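Local coordinates for hypothetical protein PA3499 (Pseudomonas aeruginosa, PDB 2IG8) that is of unknown function but belongs to the YjgF-like clan, whose members are small alpha-beta proteins, and is found here as a trimer, at residues Ala23-Gly27 and Glu28-Met32; Gln43-Arg47 and Gly48-Asp52; Gly118-Phe121 and Pro122-Val126. All coordinates share one frame; numbering follows the deposited sequence.

Interaction 1 of 3, residues Ala23-Gly27 and Glu28-Met32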
ATOM      1  N   ALA B  23     -11.522 -11.380   0.821  1.00 20.90           N
ATOM      2  CA  ALA B  23     -11.373 -11.105  -0.608  1.00 21.62           C
ATOM      3  C   ALA B  23     -12.660 -10.582  -1.266  1.00 21.47           C
ATOM      4  O   ALA B  23     -13.769 -11.061  -0.985  1.00 22.51           O
ATOM      5  CB  ALA B  23     -10.848 -12.351  -1.330  1.00 20.13           C
ATOM      6  N   LEU B  24     -12.499  -9.585  -2.132  1.00 21.77           N
ATOM      7  CA  LEU B  24     -13.604  -9.001  -2.891  1.00 22.26           C
ATOM      8  C   LEU B  24     -13.159  -8.947  -4.331  1.00 22.24           C
ATOM      9  O   LEU B  24     -12.107  -8.365  -4.622  1.00 21.66           O
ATOM     10  CB  LEU B  24     -13.925  -7.574  -2.431  1.00 22.01           C
ATOM     11  CG  LEU B  24     -14.353  -7.334  -0.983  1.00 22.44           C
ATOM     12  CD1 LEU B  24     -14.324  -5.853  -0.711  1.00 20.67           C
ATOM     13  CD2 LEU B  24     -15.733  -7.897  -0.719  1.00 22.10           C
ATOM     14  N   LEU B  25     -13.963  -9.540  -5.216  1.00 22.57           N
ATOM     15  CA  LEU B  25     -13.714  -9.494  -6.653  1.00 23.10           C
ATOM     16  C   LEU B  25     -14.459  -8.275  -7.174  1.00 23.23           C
ATOM     17  O   LEU B  25     -15.680  -8.171  -7.061  1.00 23.94           O
ATOM     18  CB  LEU B  25     -14.181 -10.784  -7.331  1.00 22.98           C
ATOM     19  CG  LEU B  25     -13.956 -10.894  -8.841  1.00 23.16           C
ATOM     20  CD1 LEU B  25     -12.475 -10.869  -9.180  1.00 21.24           C
ATOM     21  CD2 LEU B  25     -14.603 -12.159  -9.371  1.00 23.29           C
ATOM     22  N   VAL B  26     -13.699  -7.321  -7.682  1.00 23.62           N
ATOM     23  CA  VAL B  26     -14.218  -6.030  -8.099  1.00 23.42           C
ATOM     24  C   VAL B  26     -13.898  -5.923  -9.573  1.00 23.89           C
ATOM     25  O   VAL B  26     -12.779  -5.577  -9.946  1.00 23.79           O
ATOM     26  CB  VAL B  26     -13.541  -4.890  -7.311  1.00 23.53           C
ATOM     27  CG1 VAL B  26     -13.948  -3.525  -7.875  1.00 22.26           C
ATOM     28  CG2 VAL B  26     -13.862  -5.014  -5.811  1.00 23.16           C
ATOM     29  N   GLY B  27     -14.874  -6.257 -10.414  1.00 24.00           N
ATOM     30  CA  GLY B  27     -14.608  -6.465 -11.834  1.00 24.26           C
ATOM     31  C   GLY B  27     -13.679  -7.658 -12.007  1.00 24.39           C
ATOM     32  O   GLY B  27     -14.011  -8.771 -11.610  1.00 24.39           O
ATOM     33  N   GLU B  28     -12.515  -7.419 -12.602  1.00 25.02           N
ATOM     34  CA  GLU B  28     -11.475  -8.439 -12.772  1.00 24.88           C
ATOM     35  C   GLU B  28     -10.456  -8.403 -11.628  1.00 24.43           C
ATOM     36  O   GLU B  28      -9.619  -9.285 -11.513  1.00 24.05           O
ATOM     37  CB  GLU B  28     -10.744  -8.239 -14.107  1.00 25.44           C
ATOM     38  CG  GLU B  28     -11.609  -8.494 -15.348  1.00 27.84           C
ATOM     39  CD  GLU B  28     -12.061  -9.947 -15.480  1.00 30.49           C
ATOM     40  OE1 GLU B  28     -11.353 -10.858 -15.020  1.00 33.99           O
ATOM     41  OE2 GLU B  28     -13.129 -10.179 -16.069  1.00 35.04           O
ATOM     42  N   GLU B  29     -10.521  -7.368 -10.801  1.00 24.56           N
ATOM     43  CA  GLU B  29      -9.554  -7.165  -9.725  1.00 23.91           C
ATOM     44  C   GLU B  29      -9.923  -7.979  -8.492  1.00 23.00           C
ATOM     45  O   GLU B  29     -11.018  -7.810  -7.963  1.00 22.62           O
ATOM     46  CB  GLU B  29      -9.508  -5.687  -9.355  1.00 24.57           C
ATOM     47  CG  GLU B  29      -8.407  -5.349  -8.360  1.00 27.06           C
ATOM     48  CD  GLU B  29      -7.040  -5.166  -9.014  1.00 31.53           C
ATOM     49  OE1 GLU B  29      -6.976  -4.848 -10.228  1.00 34.21           O
ATOM     50  OE2 GLU B  29      -6.048  -5.300  -8.276  1.00 33.06           O
ATOM     51  N   LEU B  30      -9.026  -8.849  -8.026  1.00 22.53           N
ATOM     52  CA  LEU B  30      -9.228  -9.547  -6.738  1.00 22.10           C
ATOM     53  C   LEU B  30      -8.568  -8.762  -5.621  1.00 21.52           C
ATOM     54  O   LEU B  30      -7.351  -8.764  -5.472  1.00 22.78           O
ATOM     55  CB  LEU B  30      -8.697 -10.967  -6.754  1.00 22.55           C
ATOM     56  CG  LEU B  30      -9.151 -11.814  -5.550  1.00 22.85           C
ATOM     57  CD1 LEU B  30     -10.669 -11.924  -5.496  1.00 22.32           C
ATOM     58  CD2 LEU B  30      -8.485 -13.201  -5.613  1.00 21.31           C
ATOM     59  N   VAL B  31      -9.386  -8.050  -4.876  1.00 20.62           N
ATOM     60  CA  VAL B  31      -8.931  -7.235  -3.769  1.00 20.56           C
ATOM     61  C   VAL B  31      -8.890  -8.137  -2.553  1.00 19.89           C
ATOM     62  O   VAL B  31      -9.882  -8.793  -2.232  1.00 20.91           O
ATOM     63  CB  VAL B  31      -9.885  -6.056  -3.519  1.00 20.42           C
ATOM     64  CG1 VAL B  31      -9.403  -5.212  -2.333  1.00 21.83           C
ATOM     65  CG2 VAL B  31     -10.071  -5.199  -4.805  1.00 20.73           C
ATOM     66  N   MET B  32      -7.752  -8.163  -1.878  1.00 19.33           N
ATOM     67  CA  MET B  32      -7.534  -9.074  -0.783  1.00 18.99           C
ATOM     68  C   MET B  32      -7.049  -8.338   0.441  1.00 19.56           C
ATOM     69  O   MET B  32      -6.260  -7.395   0.337  1.00 20.67           O
ATOM     70  CB  MET B  32      -6.463 -10.123  -1.179  1.00 18.50           C
ATOM     71  CG  MET B  32      -6.905 -11.109  -2.271  1.00 18.64           C
ATOM     72  SD  MET B  32      -5.601 -12.268  -2.864  1.00 13.77           S
ATOM     73  CE  MET B  32      -5.022 -11.301  -4.273  1.00 16.17           C
TER

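Interaction 2 of 3, residues Gln43-Arg47 and Gly48-Asp52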
ATOM      1  N   GLN B  43      -0.385 -22.657  16.583  1.00 21.14           N
ATOM      2  CA  GLN B  43      -0.241 -24.108  16.754  1.00 20.68           C
ATOM      3  C   GLN B  43       1.258 -24.531  16.775  1.00 19.63           C
ATOM      4  O   GLN B  43       1.708 -25.263  17.681  1.00 19.14           O
ATOM      5  CB  GLN B  43      -1.020 -24.829  15.635  1.00 21.11           C
ATOM      6  CG  GLN B  43      -0.687 -26.339  15.429  1.00 22.85           C
ATOM      7  CD  GLN B  43      -1.265 -26.917  14.092  1.00 23.11           C
ATOM      8  OE1 GLN B  43      -1.132 -26.324  12.992  1.00 32.25           O
ATOM      9  NE2 GLN B  43      -1.848 -28.081  14.190  1.00 30.49           N
ATOM     10  N   ALA B  44       2.029 -24.022  15.810  1.00 18.16           N
ATOM     11  CA  ALA B  44       3.436 -24.356  15.661  1.00 18.87           C
ATOM     12  C   ALA B  44       4.256 -23.920  16.898  1.00 17.89           C
ATOM     13  O   ALA B  44       5.011 -24.703  17.455  1.00 16.27           O
ATOM     14  CB  ALA B  44       4.013 -23.707  14.374  1.00 17.05           C
ATOM     15  N   ALA B  45       4.046 -22.694  17.353  1.00 18.59           N
ATOM     16  CA  ALA B  45       4.796 -22.163  18.502  1.00 19.39           C
ATOM     17  C   ALA B  45       4.485 -22.925  19.796  1.00 19.66           C
ATOM     18  O   ALA B  45       5.390 -23.299  20.547  1.00 18.69           O
ATOM     19  CB  ALA B  45       4.508 -20.623  18.670  1.00 20.10           C
ATOM     20  N   GLU B  46       3.211 -23.198  20.031  1.00 20.51           N
ATOM     21  CA  GLU B  46       2.769 -24.003  21.195  1.00 20.90           C
ATOM     22  C   GLU B  46       3.401 -25.370  21.246  1.00 20.00           C
ATOM     23  O   GLU B  46       3.770 -25.868  22.314  1.00 19.78           O
ATOM     24  CB  GLU B  46       1.244 -24.141  21.212  1.00 21.74           C
ATOM     25  CG  GLU B  46       0.571 -22.862  21.554  1.00 22.46           C
ATOM     26  CD  GLU B  46      -0.915 -22.993  21.836  1.00 25.53           C
ATOM     27  OE1 GLU B  46      -1.458 -24.118  21.806  1.00 29.37           O
ATOM     28  OE2 GLU B  46      -1.534 -21.937  22.073  1.00 30.04           O
ATOM     29  N   ARG B  47       3.527 -25.965  20.069  1.00 18.72           N
ATOM     30  CA  ARG B  47       4.132 -27.249  19.861  1.00 19.40           C
ATOM     31  C   ARG B  47       5.632 -27.265  20.072  1.00 19.03           C
ATOM     32  O   ARG B  47       6.195 -28.304  20.118  1.00 21.17           O
ATOM     33  CB  ARG B  47       3.749 -27.761  18.478  1.00 19.12           C
ATOM     34  CG  ARG B  47       2.290 -28.263  18.476  1.00 20.51           C
ATOM     35  CD  ARG B  47       2.245 -29.717  18.856  1.00 25.29           C
ATOM     36  NE  ARG B  47       2.841 -30.520  17.794  1.00 28.13           N
ATOM     37  CZ  ARG B  47       2.217 -30.830  16.659  1.00 28.26           C
ATOM     38  NH1 ARG B  47       0.958 -30.484  16.458  1.00 32.07           N
ATOM     39  NH2 ARG B  47       2.846 -31.518  15.733  1.00 28.65           N
ATOM     40  N   GLY B  48       6.268 -26.110  20.230  1.00 18.69           N
ATOM     41  CA  GLY B  48       7.727 -26.022  20.298  1.00 18.55           C
ATOM     42  C   GLY B  48       8.374 -26.151  18.926  1.00 18.33           C
ATOM     43  O   GLY B  48       9.495 -26.650  18.801  1.00 18.49           O
ATOM     44  N   ALA B  49       7.666 -25.694  17.897  1.00 18.63           N
ATOM     45  CA  ALA B  49       8.124 -25.804  16.522  1.00 18.68           C
ATOM     46  C   ALA B  49       7.721 -24.536  15.742  1.00 18.72           C
ATOM     47  O   ALA B  49       7.176 -24.629  14.640  1.00 17.80           O
ATOM     48  CB  ALA B  49       7.504 -27.070  15.855  1.00 20.43           C
ATOM     49  N   ALA B  50       7.995 -23.372  16.328  1.00 18.05           N
ATOM     50  CA  ALA B  50       7.631 -22.066  15.742  1.00 18.41           C
ATOM     51  C   ALA B  50       8.097 -21.999  14.293  1.00 18.57           C
ATOM     52  O   ALA B  50       9.169 -22.497  13.967  1.00 17.78           O
ATOM     53  CB  ALA B  50       8.242 -20.914  16.538  1.00 18.62           C
ATOM     54  N   LEU B  51       7.248 -21.451  13.432  1.00 18.03           N
ATOM     55  CA  LEU B  51       7.567 -21.311  12.007  1.00 18.62           C
ATOM     56  C   LEU B  51       8.460 -20.118  11.794  1.00 18.56           C
ATOM     57  O   LEU B  51       8.140 -18.987  12.219  1.00 17.90           O
ATOM     58  CB  LEU B  51       6.308 -21.114  11.186  1.00 18.37           C
ATOM     59  CG  LEU B  51       5.269 -22.239  11.261  1.00 19.19           C
ATOM     60  CD1 LEU B  51       4.060 -21.877  10.374  1.00 20.96           C
ATOM     61  CD2 LEU B  51       5.870 -23.594  10.834  1.00 18.39           C
ATOM     62  N   ASP B  52       9.552 -20.365  11.070  1.00 18.88           N
ATOM     63  CA  ASP B  52      10.457 -19.282  10.683  1.00 19.20           C
ATOM     64  C   ASP B  52       9.880 -18.451   9.540  1.00 18.87           C
ATOM     65  O   ASP B  52       8.779 -18.742   9.033  1.00 17.17           O
ATOM     66  CB  ASP B  52      11.874 -19.821  10.374  1.00 19.44           C
ATOM     67  CG  ASP B  52      11.958 -20.751   9.134  1.00 22.97           C
ATOM     68  OD1 ASP B  52      11.028 -20.791   8.281  1.00 22.29           O
ATOM     69  OD2 ASP B  52      12.991 -21.507   9.063  1.00 25.21           O
TER
HETATM   70  O   HOH W   1       9.098 -29.642  19.522  1.00 27.07           O

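Interaction 3 of 3, residues Gly118-Phe121 and Pro122-Val126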
ATOM      1  N   GLY B 118       5.244  -4.022  14.377  1.00 21.48           N
ATOM      2  CA  GLY B 118       4.359  -5.041  14.941  1.00 21.41           C
ATOM      3  C   GLY B 118       3.305  -5.543  13.973  1.00 21.04           C
ATOM      4  O   GLY B 118       2.865  -4.820  13.079  1.00 20.68           O
ATOM      5  N   LEU B 119       2.908  -6.795  14.169  1.00 20.42           N
ATOM      6  CA  LEU B 119       1.792  -7.405  13.455  1.00 20.18           C
ATOM      7  C   LEU B 119       0.743  -7.862  14.445  1.00 20.52           C
ATOM      8  O   LEU B 119       0.989  -7.892  15.653  1.00 20.60           O
ATOM      9  CB  LEU B 119       2.291  -8.579  12.595  1.00 19.86           C
ATOM     10  CG  LEU B 119       3.329  -8.205  11.530  1.00 19.43           C
ATOM     11  CD1 LEU B 119       3.859  -9.467  10.833  1.00 18.83           C
ATOM     12  CD2 LEU B 119       2.771  -7.207  10.493  1.00 17.57           C
ATOM     13  N   VAL B 120      -0.433  -8.227  13.943  1.00 20.79           N
ATOM     14  CA  VAL B 120      -1.583  -8.478  14.799  1.00 21.17           C
ATOM     15  C   VAL B 120      -1.513  -9.639  15.787  1.00 21.23           C
ATOM     16  O   VAL B 120      -2.277  -9.634  16.727  1.00 21.39           O
ATOM     17  CB  VAL B 120      -2.919  -8.554  14.012  1.00 21.61           C
ATOM     18  CG1 VAL B 120      -3.255  -7.173  13.381  1.00 21.66           C
ATOM     19  CG2 VAL B 120      -2.894  -9.659  12.995  1.00 21.33           C
ATOM     20  N   PHE B 121      -0.643 -10.623  15.575  1.00 21.48           N
ATOM     21  CA  PHE B 121      -0.380 -11.667  16.569  1.00 21.61           C
ATOM     22  C   PHE B 121       1.112 -11.761  16.828  1.00 21.51           C
ATOM     23  O   PHE B 121       1.943 -11.544  15.905  1.00 21.81           O
ATOM     24  CB  PHE B 121      -0.970 -13.009  16.130  1.00 22.94           C
ATOM     25  CG  PHE B 121      -2.446 -12.961  15.932  1.00 23.32           C
ATOM     26  CD1 PHE B 121      -3.289 -12.931  17.013  1.00 25.91           C
ATOM     27  CD2 PHE B 121      -2.988 -12.906  14.660  1.00 25.52           C
ATOM     28  CE1 PHE B 121      -4.658 -12.881  16.841  1.00 26.08           C
ATOM     29  CE2 PHE B 121      -4.354 -12.837  14.478  1.00 26.45           C
ATOM     30  CZ  PHE B 121      -5.182 -12.829  15.561  1.00 26.36           C
ATOM     31  N   PRO B 122       1.476 -12.055  18.084  1.00 21.45           N
ATOM     32  CA  PRO B 122       2.868 -11.992  18.478  1.00 21.55           C
ATOM     33  C   PRO B 122       3.755 -13.044  17.808  1.00 20.75           C
ATOM     34  O   PRO B 122       4.951 -12.819  17.677  1.00 20.50           O
ATOM     35  CB  PRO B 122       2.813 -12.159  20.001  1.00 21.90           C
ATOM     36  CG  PRO B 122       1.545 -12.868  20.255  1.00 22.52           C
ATOM     37  CD  PRO B 122       0.604 -12.415  19.209  1.00 21.27           C
ATOM     38  N   GLU B 123       3.170 -14.142  17.328  1.00 20.24           N
ATOM     39  CA  GLU B 123       3.959 -15.202  16.668  1.00 20.06           C
ATOM     40  C   GLU B 123       4.340 -14.855  15.223  1.00 19.81           C
ATOM     41  O   GLU B 123       5.191 -15.537  14.619  1.00 20.23           O
ATOM     42  CB  GLU B 123       3.195 -16.527  16.670  1.00 19.85           C
ATOM     43  CG  GLU B 123       2.825 -17.034  18.052  1.00 19.88           C
ATOM     44  CD  GLU B 123       1.467 -16.557  18.558  1.00 23.37           C
ATOM     45  OE1 GLU B 123       0.898 -15.567  18.047  1.00 21.23           O
ATOM     46  OE2 GLU B 123       0.966 -17.212  19.491  1.00 23.15           O
ATOM     47  N   LEU B 124       3.709 -13.819  14.661  1.00 19.62           N
ATOM     48  CA  LEU B 124       3.887 -13.459  13.254  1.00 19.60           C
ATOM     49  C   LEU B 124       5.234 -12.781  12.967  1.00 19.65           C
ATOM     50  O   LEU B 124       5.702 -11.911  13.731  1.00 19.04           O
ATOM     51  CB  LEU B 124       2.751 -12.549  12.779  1.00 19.29           C
ATOM     52  CG  LEU B 124       1.320 -13.106  12.857  1.00 19.71           C
ATOM     53  CD1 LEU B 124       0.320 -12.068  12.270  1.00 18.09           C
ATOM     54  CD2 LEU B 124       1.202 -14.471  12.171  1.00 19.52           C
ATOM     55  N   LEU B 125       5.845 -13.190  11.860  1.00 19.25           N
ATOM     56  CA  LEU B 125       7.050 -12.575  11.311  1.00 19.28           C
ATOM     57  C   LEU B 125       6.778 -11.831   9.994  1.00 19.50           C
ATOM     58  O   LEU B 125       7.618 -11.062   9.555  1.00 19.07           O
ATOM     59  CB  LEU B 125       8.115 -13.648  11.025  1.00 19.56           C
ATOM     60  CG  LEU B 125       8.715 -14.351  12.233  1.00 19.48           C
ATOM     61  CD1 LEU B 125       9.597 -15.570  11.783  1.00 18.05           C
ATOM     62  CD2 LEU B 125       9.468 -13.330  13.070  1.00 21.21           C
ATOM     63  N   VAL B 126       5.625 -12.088   9.364  1.00 19.90           N
ATOM     64  CA  VAL B 126       5.323 -11.518   8.045  1.00 19.74           C
ATOM     65  C   VAL B 126       3.825 -11.424   7.772  1.00 20.54           C
ATOM     66  O   VAL B 126       3.018 -12.243   8.235  1.00 19.37           O
ATOM     67  CB  VAL B 126       6.075 -12.297   6.905  1.00 20.17           C
ATOM     68  CG1 VAL B 126       5.571 -13.759   6.798  1.00 18.79           C
ATOM     69  CG2 VAL B 126       5.942 -11.595   5.534  1.00 19.96           C
TER
HETATM   70  O   HOH W   2       4.465 -10.437  15.497  1.00 26.98           O

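Interaction 1 of 3, residues Ala23-Gly27 and Glu28-Met32
Val26 and Val31 meet on one face of a tight beta hairpin, the CG2 methyl of Val26 lying 3.9 Å from CG2 of Val31 as the two side chains meet at a slant. In both valines CG1 stands anti to the backbone N (chi1 172° in Val26), which leaves CG2 of each to make the touch. Leu24 shares this face; Phe108 of the second subunit packs on Leu24 and Ala110 of that subunit on Val31. On the other face the bump is the CD1 methyl of Leu30: it fits between Ala23 and Leu25, 4.2 Å from Ala23 CB and 4.1 Å from Leu25 CB. Leu67 and Leu68 of helix 53-70 pack from that side. Strands 23-26 and 29-32 run antiparallel, and a type II' turn with Gly27 at positive phi joins them. Two hydrogen-bonded pairs tie them: Leu24 N lies 2.7 Å from Val31 O, and Val26 N points straight at Glu29 O at 2.7 Å, while the return bond from Glu29 N reaches Val26 O from above the carbonyl plane. The carboxylate of Glu29 leads away from the hairpin to the hydroxyl of Tyr79. Apart from that one acid, the strand side chains are apolar on both faces, which implies a ribbon held by backbone bonds and buried between its own helix layer and a neighbouring subunit.

Interaction 2 of 3, residues Gln43-Arg47 and Gly48-Asp52
Gly48, the first residue to leave helical backbone angles after helix 40-46, turns its N-H back to Ala45 O, a bond of 3.0 Å that arrives from well above the carbonyl plane. Its phi is positive (77°), the change of hand that ends the last helical turn. Water 1 gives a hydrogen bond to Arg47 O and a weak one to Gly48 O, spanning the outside of the bend. Ala49 follows with the second backward bond, from its N to Ala44 O at 2.9 Å, and its own carbonyl oxygen sits 3.3 Å from the methyl CB of Ala44. Next, Ala50 lies beside the helix, its CB 4.3 Å from Ala45 CB. Leu51 then brings its branch point to the same helix: CG is 3.7 Å from Ala44 CB, with CD2 just behind, because CG lies anti to the carbonyl carbon (chi1 -60°). Ala44 is thus touched by the apolar end of Leu51 and by the carbonyl of Ala49. Asp52 ends the segment as the N-cap of helix 53-70, its OD1 accepting from Ala55 N. Two bonds back into the final turn, with glycine at positive phi, make a Schellman motif, here followed within four residues by the N-cap of helix 53-70, in a short surface connection between two helices.

Interaction 3 of 3, residues Gly118-Phe121 and Pro122-Val126
This is a local contact around a type I beta turn, Phe121 to Leu124, in the loop that leads from strand 110-115 into strand 126-133, at the boundary with a second subunit. The turn is closed by Leu124 N, which donates to Phe121 O at 3.1 Å from above the carbonyl plane. Apolar side chains gather over the turn. The Leu124 and Phe121 side chains run alongside each other in one direction, with Leu124 CG 4.0 Å from Phe121 CB; CD1 of Leu124 comes to the edge of the phenyl ring, near the ring plane, where Pro122 CD also lies. Val120 reaches the same methyl of Leu124 with CG2, at 4.1 Å. Just before the turn, Leu119 turns toward the returning chain: chi1 of -60° sets CG beside the backbone N, and CD1 then comes 3.8 Å from Leu124 CB and 3.5 Å from Val126 N, a buried amide with no polar partner in the model. The ring of Phe121 stacks with His38 and has a cation-pi contact with Lys91 of the second subunit, whose NZ also bonds to Val120 O. Glu123 bends at chi2 so that its OE1 comes 3.7 Å from Phe121 CB, while its OE2 makes a salt bridge to Arg42 of helix 40-46. Water 2 lies between the two ends of the turn, 2.8 Å from Phe121 O and 2.6 Å from Leu124 O; it can donate to either, though it has more acceptors in reach than protons to give.

Overall arrangement
Along the chain the three contacts come in series. Interaction 1 is the hairpin of strands 23-26 and 29-36; interaction 2 ends helix 40-46, the next element; interaction 3 lies in the loop before strand 126-133, which pairs with strand 29-36 in the same mixed sheet. The centres of interactions 1 and 2 are about 33 Å apart, on opposite sides of the chain's centre. Interactions 2 and 3 are neighbours, about 13 Å between centres: Leu125 CD1 packs 3.7 Å from Leu51 O, and Glu123 CG rests on Ala45 CB. Gln56 of helix 53-70 bonds to both. Interactions 1 and 3, about 25 Å apart between centres, each touch the second subunit, so the trimer interface draws on two distant parts of the chain.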